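Local coordinates for uncharacterized protein (Nocardia farcinica, PDB 3ESM) that is of unknown function but folds as an immunoglobulin-like domain of the YcnI-like family and may bind copper, at residues 7-12 / 16-21; 20-25 / 131-136; 46-51 / 67-72. The protein carries 2 engineered substitutions. One frame throughout, in Å; residues are numbered along the deposited sequence.

Interaction 1: 7-12 / 16-21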
ATOM      1  N   ALA A   7      -0.846  -7.528  17.402  1.00 34.96           N
ATOM      2  CA  ALA A   7       0.513  -8.041  17.311  1.00 35.59           C
ATOM      3  C   ALA A   7       0.648  -9.049  18.431  1.00 36.65           C
ATOM      4  O   ALA A   7       0.230  -8.798  19.562  1.00 37.22           O
ATOM      5  CB  ALA A   7       1.537  -6.924  17.479  1.00 35.05           C
ATOM      6  N   ASP A   8       1.185 -10.212  18.122  1.00 36.60           N
ATOM      7  CA  ASP A   8       1.391 -11.230  19.142  0.50 37.93           C
ATOM      8  C   ASP A   8       2.793 -11.801  19.036  1.00 38.60           C
ATOM      9  O   ASP A   8       3.267 -12.112  17.940  1.00 37.91           O
ATOM     10  CB  ASP A   8       0.367 -12.355  18.998  0.50 38.18           C
ATOM     11  CG  ASP A   8       0.161 -13.123  20.293  0.50 39.69           C
ATOM     12  OD1 ASP A   8      -0.483 -12.575  21.216  0.50 40.67           O
ATOM     13  OD2 ASP A   8       0.643 -14.272  20.386  0.50 41.31           O
ATOM     14  N   ALA A   9       3.447 -11.943  20.187  1.00 39.08           N
ATOM     15  CA  ALA A   9       4.789 -12.471  20.254  1.00 41.44           C
ATOM     16  C   ALA A   9       5.047 -12.806  21.729  1.00 43.18           C
ATOM     17  O   ALA A   9       5.612 -12.000  22.467  1.00 44.26           O
ATOM     18  CB  ALA A   9       5.767 -11.454  19.762  1.00 40.95           C
ATOM     19  N   PRO A  10       4.585 -13.987  22.173  1.00 44.87           N
ATOM     20  CA  PRO A  10       4.653 -14.363  23.594  1.00 45.41           C
ATOM     21  C   PRO A  10       6.056 -14.220  24.194  1.00 45.54           C
ATOM     22  O   PRO A  10       6.219 -13.628  25.270  1.00 46.76           O
ATOM     23  CB  PRO A  10       4.194 -15.828  23.586  1.00 45.70           C
ATOM     24  CG  PRO A  10       3.227 -15.883  22.426  1.00 45.97           C
ATOM     25  CD  PRO A  10       3.911 -15.016  21.362  1.00 44.64           C
ATOM     26  N   GLY A  11       7.064 -14.733  23.503  1.00 45.58           N
ATOM     27  CA  GLY A  11       8.439 -14.539  23.958  1.00 45.28           C
ATOM     28  C   GLY A  11       8.742 -13.074  24.275  1.00 44.77           C
ATOM     29  O   GLY A  11       8.988 -12.715  25.426  1.00 45.34           O
ATOM     30  N   ALA A  12       8.712 -12.243  23.233  1.00 43.05           N
ATOM     31  CA  ALA A  12       9.138 -10.826  23.242  1.00 40.70           C
ATOM     32  C   ALA A  12       9.831 -10.225  24.463  1.00 39.16           C
ATOM     33  O   ALA A  12       9.187  -9.873  25.459  1.00 38.74           O
ATOM     34  CB  ALA A  12       8.016  -9.900  22.776  1.00 40.45           C
ATOM     35  N   GLY A  16      15.665  -8.889  22.387  1.00 32.69           N
ATOM     36  CA  GLY A  16      15.391 -10.261  22.002  1.00 31.62           C
ATOM     37  C   GLY A  16      14.963 -10.386  20.553  1.00 31.73           C
ATOM     38  O   GLY A  16      14.762  -9.379  19.881  1.00 31.38           O
ATOM     39  N   TYR A  17      14.869 -11.627  20.102  1.00 31.95           N
ATOM     40  CA  TYR A  17      14.367 -11.958  18.781  0.50 31.96           C
ATOM     41  C   TYR A  17      13.054 -12.627  18.946  1.00 32.28           C
ATOM     42  O   TYR A  17      12.930 -13.576  19.748  1.00 33.95           O
ATOM     43  CB  TYR A  17      15.220 -13.045  18.186  0.50 32.26           C
ATOM     44  CG  TYR A  17      16.340 -12.510  17.498  0.50 33.01           C
ATOM     45  CD1 TYR A  17      16.301 -12.413  16.143  0.50 34.30           C
ATOM     46  CD2 TYR A  17      17.441 -12.067  18.195  0.50 34.67           C
ATOM     47  CE1 TYR A  17      17.290 -11.939  15.501  0.50 34.96           C
ATOM     48  CE2 TYR A  17      18.472 -11.568  17.543  0.50 35.74           C
ATOM     49  CZ  TYR A  17      18.377 -11.496  16.178  0.50 35.72           C
ATOM     50  OH  TYR A  17      19.398 -10.996  15.423  0.50 37.53           O
ATOM     51  N   SER A  18      12.039 -12.186  18.209  1.00 31.04           N
ATOM     52  CA  SER A  18      10.742 -12.858  18.358  1.00 31.60           C
ATOM     53  C   SER A  18      10.115 -13.093  17.004  1.00 31.22           C
ATOM     54  O   SER A  18      10.359 -12.311  16.088  1.00 30.48           O
ATOM     55  CB  SER A  18       9.756 -12.014  19.180  1.00 31.89           C
ATOM     56  OG  SER A  18      10.121 -11.941  20.554  1.00 35.62           O
ATOM     57  N   VAL A  19       9.309 -14.146  16.888  1.00 30.60           N
ATOM     58  CA  VAL A  19       8.413 -14.302  15.740  1.00 31.63           C
ATOM     59  C   VAL A  19       7.164 -13.481  16.083  1.00 31.49           C
ATOM     60  O   VAL A  19       6.426 -13.837  17.015  1.00 31.80           O
ATOM     61  CB  VAL A  19       8.005 -15.780  15.523  1.00 32.74           C
ATOM     62  CG1 VAL A  19       6.974 -15.901  14.414  1.00 33.07           C
ATOM     63  CG2 VAL A  19       9.233 -16.651  15.194  1.00 33.91           C
ATOM     64  N   VAL A  20       6.914 -12.403  15.329  1.00 30.05           N
ATOM     65  CA  VAL A  20       5.773 -11.515  15.585  1.00 28.99           C
ATOM     66  C   VAL A  20       4.685 -11.787  14.578  1.00 29.30           C
ATOM     67  O   VAL A  20       4.952 -11.814  13.381  1.00 28.68           O
ATOM     68  CB  VAL A  20       6.200 -10.032  15.481  1.00 29.45           C
ATOM     69  CG1 VAL A  20       5.017  -9.070  15.743  1.00 28.63           C
ATOM     70  CG2 VAL A  20       7.307  -9.775  16.476  1.00 28.91           C
ATOM     71  N   THR A  21       3.476 -12.023  15.072  1.00 29.12           N
ATOM     72  CA  THR A  21       2.355 -12.351  14.206  1.00 28.94           C
ATOM     73  C   THR A  21       1.401 -11.179  14.223  1.00 28.49           C
ATOM     74  O   THR A  21       0.945 -10.775  15.294  1.00 28.72           O
ATOM     75  CB  THR A  21       1.611 -13.587  14.727  1.00 29.49           C
ATOM     76  OG1 THR A  21       2.419 -14.761  14.556  1.00 31.80           O
ATOM     77  CG2 THR A  21       0.265 -13.761  13.983  1.00 31.58           C
TER
HETATM   78  O   HOH W   1       4.090 -15.050  16.660  1.00 41.06           O
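Asp8 and Thr21 form an antiparallel hydrogen-bonded pair, each giving its backbone N to the other's O. Asp8 N to Thr21 O is 2.9 Å and the more bent of the two, at 149° at the hydrogen. Thr21 N reaches Asp8 O over the same 2.9 Å but almost straight, at 171°. Weaker CA-H...O contacts flank the pair: Ala7 CA lies 3.4 Å from Thr21 O, and Val20 CA touches Asp8 O. A water extends the polar network on the side of Val19 and Thr21. It donates to Val19 O at 2.7 Å and makes a weak, longer bond to Asp8 O. With Thr21 OG1 beside its own backbone N (chi1 -70°), the hydroxyl meets the same water at 2.7 Å.

These residues belong to a beta hairpin whose short strand 6-8 edges a four-stranded antiparallel sheet of the immunoglobulin-like fold; the next strand, 85-93, lies on the far side of strand 18-25. Past Asp8 the bonded pairing gives way to loop.

The apolar contacts lie on both sides of the pair. Beyond it Ala9 CB points at the partner strand, meeting Val20 CG2 at 4.0 Å and lying near the carbonyl O of Val19; before it Ala7 CB only grazes Val20 CG1. Further along, Ser18 directs its side chain at the returning loop, where its OG comes within 3.0 Å of Ala12 N and lies 3.7 Å from Ala12 CB.

Interaction 2: 20-25 / 131-136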
ATOM      1  N   VAL A  20       6.914 -12.403  15.329  1.00 30.05           N
ATOM      2  CA  VAL A  20       5.773 -11.515  15.585  1.00 28.99           C
ATOM      3  C   VAL A  20       4.685 -11.787  14.578  1.00 29.30           C
ATOM      4  O   VAL A  20       4.952 -11.814  13.381  1.00 28.68           O
ATOM      5  CB  VAL A  20       6.200 -10.032  15.481  1.00 29.45           C
ATOM      6  CG1 VAL A  20       5.017  -9.070  15.743  1.00 28.63           C
ATOM      7  CG2 VAL A  20       7.307  -9.775  16.476  1.00 28.91           C
ATOM      8  N   THR A  21       3.476 -12.023  15.072  1.00 29.12           N
ATOM      9  CA  THR A  21       2.355 -12.351  14.206  1.00 28.94           C
ATOM     10  C   THR A  21       1.401 -11.179  14.223  1.00 28.49           C
ATOM     11  O   THR A  21       0.945 -10.775  15.294  1.00 28.72           O
ATOM     12  CB  THR A  21       1.611 -13.587  14.727  1.00 29.49           C
ATOM     13  OG1 THR A  21       2.419 -14.761  14.556  1.00 31.80           O
ATOM     14  CG2 THR A  21       0.265 -13.761  13.983  1.00 31.58           C
ATOM     15  N   PHE A  22       1.108 -10.614  13.047  1.00 27.43           N
ATOM     16  CA  PHE A  22       0.128  -9.520  12.915  1.00 27.48           C
ATOM     17  C   PHE A  22      -1.159 -10.115  12.393  1.00 28.98           C
ATOM     18  O   PHE A  22      -1.167 -10.703  11.315  1.00 29.40           O
ATOM     19  CB  PHE A  22       0.637  -8.433  11.959  1.00 27.56           C
ATOM     20  CG  PHE A  22       1.857  -7.747  12.467  1.00 25.32           C
ATOM     21  CD1 PHE A  22       1.748  -6.737  13.414  1.00 26.97           C
ATOM     22  CD2 PHE A  22       3.112  -8.129  12.030  1.00 28.58           C
ATOM     23  CE1 PHE A  22       2.885  -6.117  13.914  1.00 28.04           C
ATOM     24  CE2 PHE A  22       4.273  -7.513  12.530  1.00 29.85           C
ATOM     25  CZ  PHE A  22       4.156  -6.523  13.481  1.00 30.16           C
ATOM     26  N   ARG A  23      -2.236 -10.010  13.173  1.00 28.57           N
ATOM     27  CA  ARG A  23      -3.512 -10.563  12.739  1.00 29.26           C
ATOM     28  C   ARG A  23      -4.361  -9.392  12.311  1.00 29.15           C
ATOM     29  O   ARG A  23      -4.640  -8.492  13.106  1.00 30.21           O
ATOM     30  CB  ARG A  23      -4.188 -11.335  13.868  1.00 30.27           C
ATOM     31  CG  ARG A  23      -5.430 -12.078  13.417  1.00 33.57           C
ATOM     32  CD  ARG A  23      -5.962 -12.986  14.528  1.00 37.83           C
ATOM     33  NE  ARG A  23      -6.973 -13.886  14.000  1.00 40.64           N
ATOM     34  CZ  ARG A  23      -8.261 -13.804  14.294  1.00 42.40           C
ATOM     35  NH1 ARG A  23      -8.680 -12.871  15.136  1.00 44.10           N
ATOM     36  NH2 ARG A  23      -9.123 -14.667  13.758  1.00 44.59           N
ATOM     37  N   VAL A  24      -4.762  -9.412  11.042  1.00 29.10           N
ATOM     38  CA  VAL A  24      -5.416  -8.282  10.409  1.00 28.50           C
ATOM     39  C   VAL A  24      -6.851  -8.583   9.990  1.00 29.60           C
ATOM     40  O   VAL A  24      -7.082  -9.531   9.226  1.00 29.77           O
ATOM     41  CB  VAL A  24      -4.651  -7.933   9.133  1.00 28.24           C
ATOM     42  CG1 VAL A  24      -5.320  -6.752   8.381  1.00 28.93           C
ATOM     43  CG2 VAL A  24      -3.161  -7.662   9.489  1.00 30.21           C
ATOM     44  N   PRO A  25      -7.811  -7.767  10.456  1.00 29.22           N
ATOM     45  CA  PRO A  25      -9.212  -8.002  10.091  1.00 30.32           C
ATOM     46  C   PRO A  25      -9.563  -7.285   8.815  1.00 30.28           C
ATOM     47  O   PRO A  25      -9.133  -6.170   8.624  1.00 29.78           O
ATOM     48  CB  PRO A  25      -9.973  -7.297  11.205  1.00 30.43           C
ATOM     49  CG  PRO A  25      -9.081  -6.088  11.531  1.00 30.98           C
ATOM     50  CD  PRO A  25      -7.671  -6.648  11.415  1.00 30.65           C
ATOM     51  N   PRO A 131      -5.382   2.137  16.258  1.00 27.15           N
ATOM     52  CA  PRO A 131      -4.094   2.272  16.966  1.00 26.91           C
ATOM     53  C   PRO A 131      -3.035   1.450  16.244  1.00 27.09           C
ATOM     54  O   PRO A 131      -3.374   0.413  15.662  1.00 26.18           O
ATOM     55  CB  PRO A 131      -4.352   1.588  18.297  1.00 26.74           C
ATOM     56  CG  PRO A 131      -5.446   0.591  18.021  1.00 27.45           C
ATOM     57  CD  PRO A 131      -6.310   1.225  16.949  1.00 27.00           C
ATOM     58  N   ALA A 132      -1.784   1.909  16.273  1.00 26.27           N
ATOM     59  CA  ALA A 132      -0.673   1.033  15.863  1.00 26.54           C
ATOM     60  C   ALA A 132      -0.586  -0.175  16.774  1.00 26.97           C
ATOM     61  O   ALA A 132      -0.647  -0.032  18.012  1.00 26.25           O
ATOM     62  CB  ALA A 132       0.645   1.811  15.922  1.00 25.95           C
ATOM     63  N   PRO A 133      -0.423  -1.383  16.196  1.00 27.71           N
ATOM     64  CA  PRO A 133      -0.202  -2.571  17.000  1.00 29.25           C
ATOM     65  C   PRO A 133       1.048  -2.397  17.875  1.00 29.14           C
ATOM     66  O   PRO A 133       2.064  -1.879  17.404  1.00 29.97           O
ATOM     67  CB  PRO A 133       0.036  -3.677  15.975  1.00 29.29           C
ATOM     68  CG  PRO A 133      -0.074  -3.082  14.662  1.00 30.43           C
ATOM     69  CD  PRO A 133      -0.383  -1.644  14.740  1.00 27.65           C
ATOM     70  N   THR A 134       0.973  -2.838  19.119  1.00 30.77           N
ATOM     71  CA  THR A 134       2.040  -2.528  20.071  1.00 31.19           C
ATOM     72  C   THR A 134       2.384  -3.755  20.886  1.00 31.82           C
ATOM     73  O   THR A 134       1.505  -4.608  21.136  1.00 31.78           O
ATOM     74  CB  THR A 134       1.605  -1.296  20.964  1.00 30.93           C
ATOM     75  OG1 THR A 134       1.395  -0.144  20.132  1.00 32.03           O
ATOM     76  CG2 THR A 134       2.672  -0.959  21.996  1.00 33.24           C
ATOM     77  N   LEU A 135       3.660  -3.897  21.255  1.00 31.94           N
ATOM     78  CA  LEU A 135       4.087  -4.974  22.160  1.00 31.97           C
ATOM     79  C   LEU A 135       4.711  -4.405  23.420  1.00 32.78           C
ATOM     80  O   LEU A 135       5.379  -3.393  23.361  1.00 32.65           O
ATOM     81  CB  LEU A 135       5.159  -5.853  21.528  1.00 32.82           C
ATOM     82  CG  LEU A 135       4.811  -6.755  20.347  1.00 32.96           C
ATOM     83  CD1 LEU A 135       6.108  -7.411  19.864  1.00 33.62           C
ATOM     84  CD2 LEU A 135       3.806  -7.791  20.790  1.00 34.42           C
ATOM     85  N   THR A 136       4.486  -5.092  24.537  1.00 34.39           N
ATOM     86  CA  THR A 136       5.228  -4.848  25.781  1.00 35.79           C
ATOM     87  C   THR A 136       6.406  -5.765  25.804  1.00 36.06           C
ATOM     88  O   THR A 136       6.273  -6.947  25.503  1.00 37.08           O
ATOM     89  CB  THR A 136       4.371  -5.188  26.995  1.00 36.56           C
ATOM     90  OG1 THR A 136       3.446  -4.124  27.176  1.00 38.00           O
ATOM     91  CG2 THR A 136       5.249  -5.369  28.250  1.00 37.54           C
TER
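Two apolar pairs carry this buried contact: Val20 with Leu135, and Phe22 with Pro133. The touching side chains span a gap too wide for backbone pairing, with CA atoms 9.4 Å apart for Val20 and Leu135 and 8.1 Å for Phe22 and Pro133. Val20 sends one methyl across, CG2, which meets Leu135 CD1 at 4.3 Å. Leu135 CD1 is anti to its own CA (chi2 175°), so this branch reaches well out from its strand. At the second pair, Phe22 CD1 approaches Pro133 CG at 4.3 Å, the proline carbon coming obliquely to the ring. With CG lying beside the backbone N (chi1 -64°), the Phe22 ring leans back along its strand toward Val20, and this brings the two pairs closer together. Both contacts are loose van der Waals meetings, and the area they bury is modest.

The second shell fixes the partners. Ala7 of strand 6-8 fits among Phe22, Pro133 and Leu135, and Phe103 of strand 100-109 meets the Phe22 ring edge-to-face while also touching Leu135. On the outer side of 131-136, Thr134 OG1 donates to Ala132 O at 2.9 Å from above the carbonyl plane, a bond that spans Pro133; Thr134 OG1 is also hydrogen-bonded to Ser102 OG. Val20 and Phe22, alternate residues of strand 18-25, thus meet Leu135 of the last strand and Pro133 just before it; that strand pairs with 100-109 in the opposing sheet: the hydrophobic core of an immunoglobulin-like beta sandwich.

Interaction 3: 46-51 / 67-72. Engineered in segment 46-51: Met51 (natural residue Leu). With SO4 (sulfate ion), chain B.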
ATOM      1  N   ALA A  46      15.298  -9.512   9.967  1.00 31.62           N
ATOM      2  CA  ALA A  46      13.857  -9.593   9.725  1.00 31.81           C
ATOM      3  C   ALA A  46      13.623 -10.567   8.582  1.00 32.29           C
ATOM      4  O   ALA A  46      14.125 -10.353   7.465  1.00 33.33           O
ATOM      5  CB  ALA A  46      13.307  -8.229   9.357  1.00 31.80           C
ATOM      6  N   ARG A  47      12.894 -11.643   8.861  1.00 31.90           N
ATOM      7  CA  ARG A  47      12.668 -12.698   7.887  1.00 33.06           C
ATOM      8  C   ARG A  47      11.198 -13.028   7.949  1.00 32.90           C
ATOM      9  O   ARG A  47      10.658 -13.249   9.035  1.00 30.65           O
ATOM     10  CB  ARG A  47      13.438 -13.984   8.281  1.00 33.67           C
ATOM     11  CG  ARG A  47      14.948 -13.906   8.187  1.00 38.82           C
ATOM     12  CD  ARG A  47      15.658 -14.915   9.122  1.00 45.73           C
ATOM     13  NE  ARG A  47      15.085 -16.256   9.099  1.00 50.53           N
ATOM     14  CZ  ARG A  47      15.627 -17.297   8.460  1.00 54.56           C
ATOM     15  NH1 ARG A  47      16.764 -17.146   7.785  1.00 55.03           N
ATOM     16  NH2 ARG A  47      15.031 -18.486   8.481  1.00 54.74           N
ATOM     17  N   THR A  48      10.551 -13.097   6.791  1.00 33.67           N
ATOM     18  CA  THR A  48       9.170 -13.533   6.735  1.00 35.47           C
ATOM     19  C   THR A  48       9.092 -15.028   6.504  1.00 38.08           C
ATOM     20  O   THR A  48      10.076 -15.684   6.135  1.00 39.26           O
ATOM     21  CB  THR A  48       8.404 -12.841   5.586  1.00 35.63           C
ATOM     22  OG1 THR A  48       9.096 -13.059   4.345  1.00 34.45           O
ATOM     23  CG2 THR A  48       8.307 -11.337   5.857  1.00 34.31           C
ATOM     24  N   GLU A  49       7.924 -15.597   6.735  1.00 40.54           N
ATOM     25  CA  GLU A  49       7.798 -16.989   6.382  1.00 42.19           C
ATOM     26  C   GLU A  49       6.917 -17.136   5.172  1.00 41.77           C
ATOM     27  O   GLU A  49       6.054 -16.296   4.914  1.00 42.61           O
ATOM     28  CB  GLU A  49       7.316 -17.825   7.538  1.00 42.92           C
ATOM     29  CG  GLU A  49       6.026 -17.401   8.116  1.00 45.98           C
ATOM     30  CD  GLU A  49       5.714 -18.177   9.368  1.00 50.74           C
ATOM     31  OE1 GLU A  49       4.560 -18.656   9.501  1.00 51.49           O
ATOM     32  OE2 GLU A  49       6.634 -18.313  10.217  1.00 52.79           O
ATOM     33  N   PRO A  50       7.149 -18.207   4.418  1.00 41.31           N
ATOM     34  CA  PRO A  50       6.505 -18.427   3.136  1.00 39.70           C
ATOM     35  C   PRO A  50       5.008 -18.409   3.354  1.00 37.02           C
ATOM     36  O   PRO A  50       4.510 -18.986   4.319  1.00 38.11           O
ATOM     37  CB  PRO A  50       6.995 -19.822   2.740  1.00 40.41           C
ATOM     38  CG  PRO A  50       8.283 -19.985   3.508  1.00 41.93           C
ATOM     39  CD  PRO A  50       7.998 -19.341   4.816  1.00 41.55           C
ATOM     40  N   MET A  51       4.315 -17.688   2.487  1.00 34.02           N
ATOM     41  CA  MET A  51       2.879 -17.490   2.581  0.50 31.97           C
ATOM     42  C   MET A  51       2.343 -17.725   1.164  1.00 31.11           C
ATOM     43  O   MET A  51       2.421 -16.804   0.343  1.00 30.20           O
ATOM     44  CB  MET A  51       2.673 -16.017   3.010  0.50 31.41           C
ATOM     45  CG  MET A  51       1.281 -15.571   3.385  0.50 30.52           C
ATOM     46  SD  MET A  51       1.275 -13.899   4.163  0.50 26.47           S
ATOM     47  CE  MET A  51      -0.476 -13.671   4.313  0.50 31.50           C
ATOM     48  N   VAL A  67      13.566  -1.668   7.921  1.00 24.87           N
ATOM     49  CA  VAL A  67      12.729  -0.507   8.270  1.00 24.45           C
ATOM     50  C   VAL A  67      11.237  -0.761   8.055  1.00 24.46           C
ATOM     51  O   VAL A  67      10.384  -0.070   8.635  1.00 24.01           O
ATOM     52  CB  VAL A  67      13.148   0.796   7.520  1.00 26.35           C
ATOM     53  CG1 VAL A  67      14.560   1.219   7.914  1.00 27.24           C
ATOM     54  CG2 VAL A  67      13.087   0.606   6.027  1.00 26.09           C
ATOM     55  N   SER A  68      10.909  -1.717   7.189  1.00 22.68           N
ATOM     56  CA  SER A  68       9.509  -2.076   7.001  1.00 23.15           C
ATOM     57  C   SER A  68       9.419  -3.404   6.260  1.00 23.89           C
ATOM     58  O   SER A  68      10.424  -3.899   5.727  1.00 22.77           O
ATOM     59  CB  SER A  68       8.778  -1.007   6.198  1.00 24.10           C
ATOM     60  OG  SER A  68       9.107  -1.086   4.813  1.00 25.54           O
ATOM     61  N   VAL A  69       8.229  -3.987   6.274  1.00 22.83           N
ATOM     62  CA  VAL A  69       8.005  -5.264   5.567  1.00 22.67           C
ATOM     63  C   VAL A  69       6.663  -5.115   4.900  1.00 23.30           C
ATOM     64  O   VAL A  69       5.735  -4.506   5.471  1.00 23.01           O
ATOM     65  CB  VAL A  69       8.023  -6.478   6.521  1.00 23.89           C
ATOM     66  CG1 VAL A  69       7.116  -6.260   7.757  1.00 23.09           C
ATOM     67  CG2 VAL A  69       7.634  -7.773   5.770  1.00 24.36           C
ATOM     68  N   THR A  70       6.549  -5.631   3.673  1.00 22.45           N
ATOM     69  CA  THR A  70       5.268  -5.516   2.967  1.00 23.73           C
ATOM     70  C   THR A  70       4.890  -6.866   2.406  1.00 24.28           C
ATOM     71  O   THR A  70       5.743  -7.548   1.797  1.00 25.33           O
ATOM     72  CB  THR A  70       5.334  -4.533   1.787  1.00 24.23           C
ATOM     73  OG1 THR A  70       5.656  -3.220   2.238  1.00 25.62           O
ATOM     74  CG2 THR A  70       3.985  -4.516   1.024  1.00 25.65           C
ATOM     75  N   TRP A  71       3.656  -7.298   2.648  1.00 21.46           N
ATOM     76  CA  TRP A  71       3.127  -8.525   2.006  1.00 22.36           C
ATOM     77  C   TRP A  71       2.091  -8.095   0.988  1.00 22.71           C
ATOM     78  O   TRP A  71       1.273  -7.208   1.271  1.00 22.68           O
ATOM     79  CB  TRP A  71       2.423  -9.402   3.039  1.00 22.51           C
ATOM     80  CG  TRP A  71       3.294 -10.010   4.059  1.00 22.34           C
ATOM     81  CD1 TRP A  71       3.870 -11.253   3.995  1.00 24.56           C
ATOM     82  CD2 TRP A  71       3.645  -9.459   5.338  1.00 23.23           C
ATOM     83  NE1 TRP A  71       4.575 -11.496   5.155  1.00 25.76           N
ATOM     84  CE2 TRP A  71       4.460 -10.416   5.993  1.00 25.02           C
ATOM     85  CE3 TRP A  71       3.364  -8.242   5.978  1.00 25.50           C
ATOM     86  CZ2 TRP A  71       4.955 -10.224   7.292  1.00 25.78           C
ATOM     87  CZ3 TRP A  71       3.865  -8.034   7.262  1.00 26.54           C
ATOM     88  CH2 TRP A  71       4.670  -9.012   7.900  1.00 26.55           C
ATOM     89  N   THR A  72       2.089  -8.723  -0.184  1.00 21.83           N
ATOM     90  CA  THR A  72       1.202  -8.305  -1.269  1.00 22.64           C
ATOM     91  C   THR A  72       0.604  -9.545  -1.865  1.00 22.69           C
ATOM     92  O   THR A  72       1.336 -10.496  -2.159  1.00 22.74           O
ATOM     93  CB  THR A  72       1.973  -7.593  -2.385  1.00 23.69           C
ATOM     94  OG1 THR A  72       2.680  -6.469  -1.833  1.00 24.19           O
ATOM     95  CG2 THR A  72       0.974  -7.095  -3.461  1.00 25.79           C
TER
HETATM   96  S   SO4 B   1      18.394 -11.395   8.272  1.00 55.15           S
HETATM   97  O1  SO4 B   1      18.528 -12.292   7.116  1.00 55.94           O
HETATM   98  O2  SO4 B   1      17.078 -10.752   8.290  1.00 55.27           O
HETATM   99  O3  SO4 B   1      18.612 -12.205   9.466  1.00 55.46           O
HETATM  100  O4  SO4 B   1      19.366 -10.306   8.164  1.00 55.59           O
HETATM  101  O   HOH W   2       5.533 -14.139   3.666  1.00 39.33           O
HETATM  102  O   HOH W   3       5.641 -14.003   6.434  1.00 40.38           O
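Thr48 and Met51 meet Trp71 across the two sheets of the immunoglobulin-like sandwich, where strand 45-48, at the edge of the smaller sheet, runs out into a loop over strand 66-73 of the other. The indole is the centre of the contact. Thr48 CG2 lies 3.8 Å from Trp71 NE1, oblique to the ring, and also packs against Val69 CG2 at 3.6 Å. That methyl of Val69 in turn sits over the rim of one face of the indole, so Thr48, Val69 and Trp71 form a compact cluster. Placing Thr48 CG2 anti to its carbonyl carbon leaves OG1 between N and carbonyl carbon (chi1 55°).

Met51, an engineered residue modelled in two conformers, makes a Met-aromatic contact in one of them. Its chain is extended through to the methyl and crosses the indole at about a right angle. SD lies 3.7 Å from Trp71 CD1; seen from the centroid of the five-membered ring it is oblique, 42° off the normal.

Water links the polar edge. One molecule in the plane of the ring accepts from Trp71 NE1 at 3.0 Å and donates to Glu49 O at 2.8 Å, tying the buried tryptophan's N-H to the loop backbone. A second water lies at the same edge, but its bond to NE1 is weak. Phe88 of strand 85-93 meets the indole with its plane inclined, and Ser68 OG, on the same strand as Trp71, is hydrogen-bonded to Ser110 O of the second subunit.

At the start of 46-51, a sulfate, probably from the crystallisation liquor, is also held by Ser45 and Arg60; Ala46 N donates to its O2 at 2.7 Å and 160°.

From the N terminus, interaction 1 comes first, closing a short hairpin between strand 6-8 and strand 18-25. Interaction 2 starts on the residues where interaction 1 ends, sharing Val20 and Thr21, and closes a loop of over one hundred residues by bringing the last strand against strand 18-25. Interaction 3 lies wholly within that loop, joining 46-51 to 67-72 some 14 Å from each of the others, centre to centre, and touching neither. Interaction 1 works within the four-stranded sheet, whereas interactions 2 and 3 bridge it to the larger one. Interactions 1 and 2 meet directly, with Ala9 packing on Leu135.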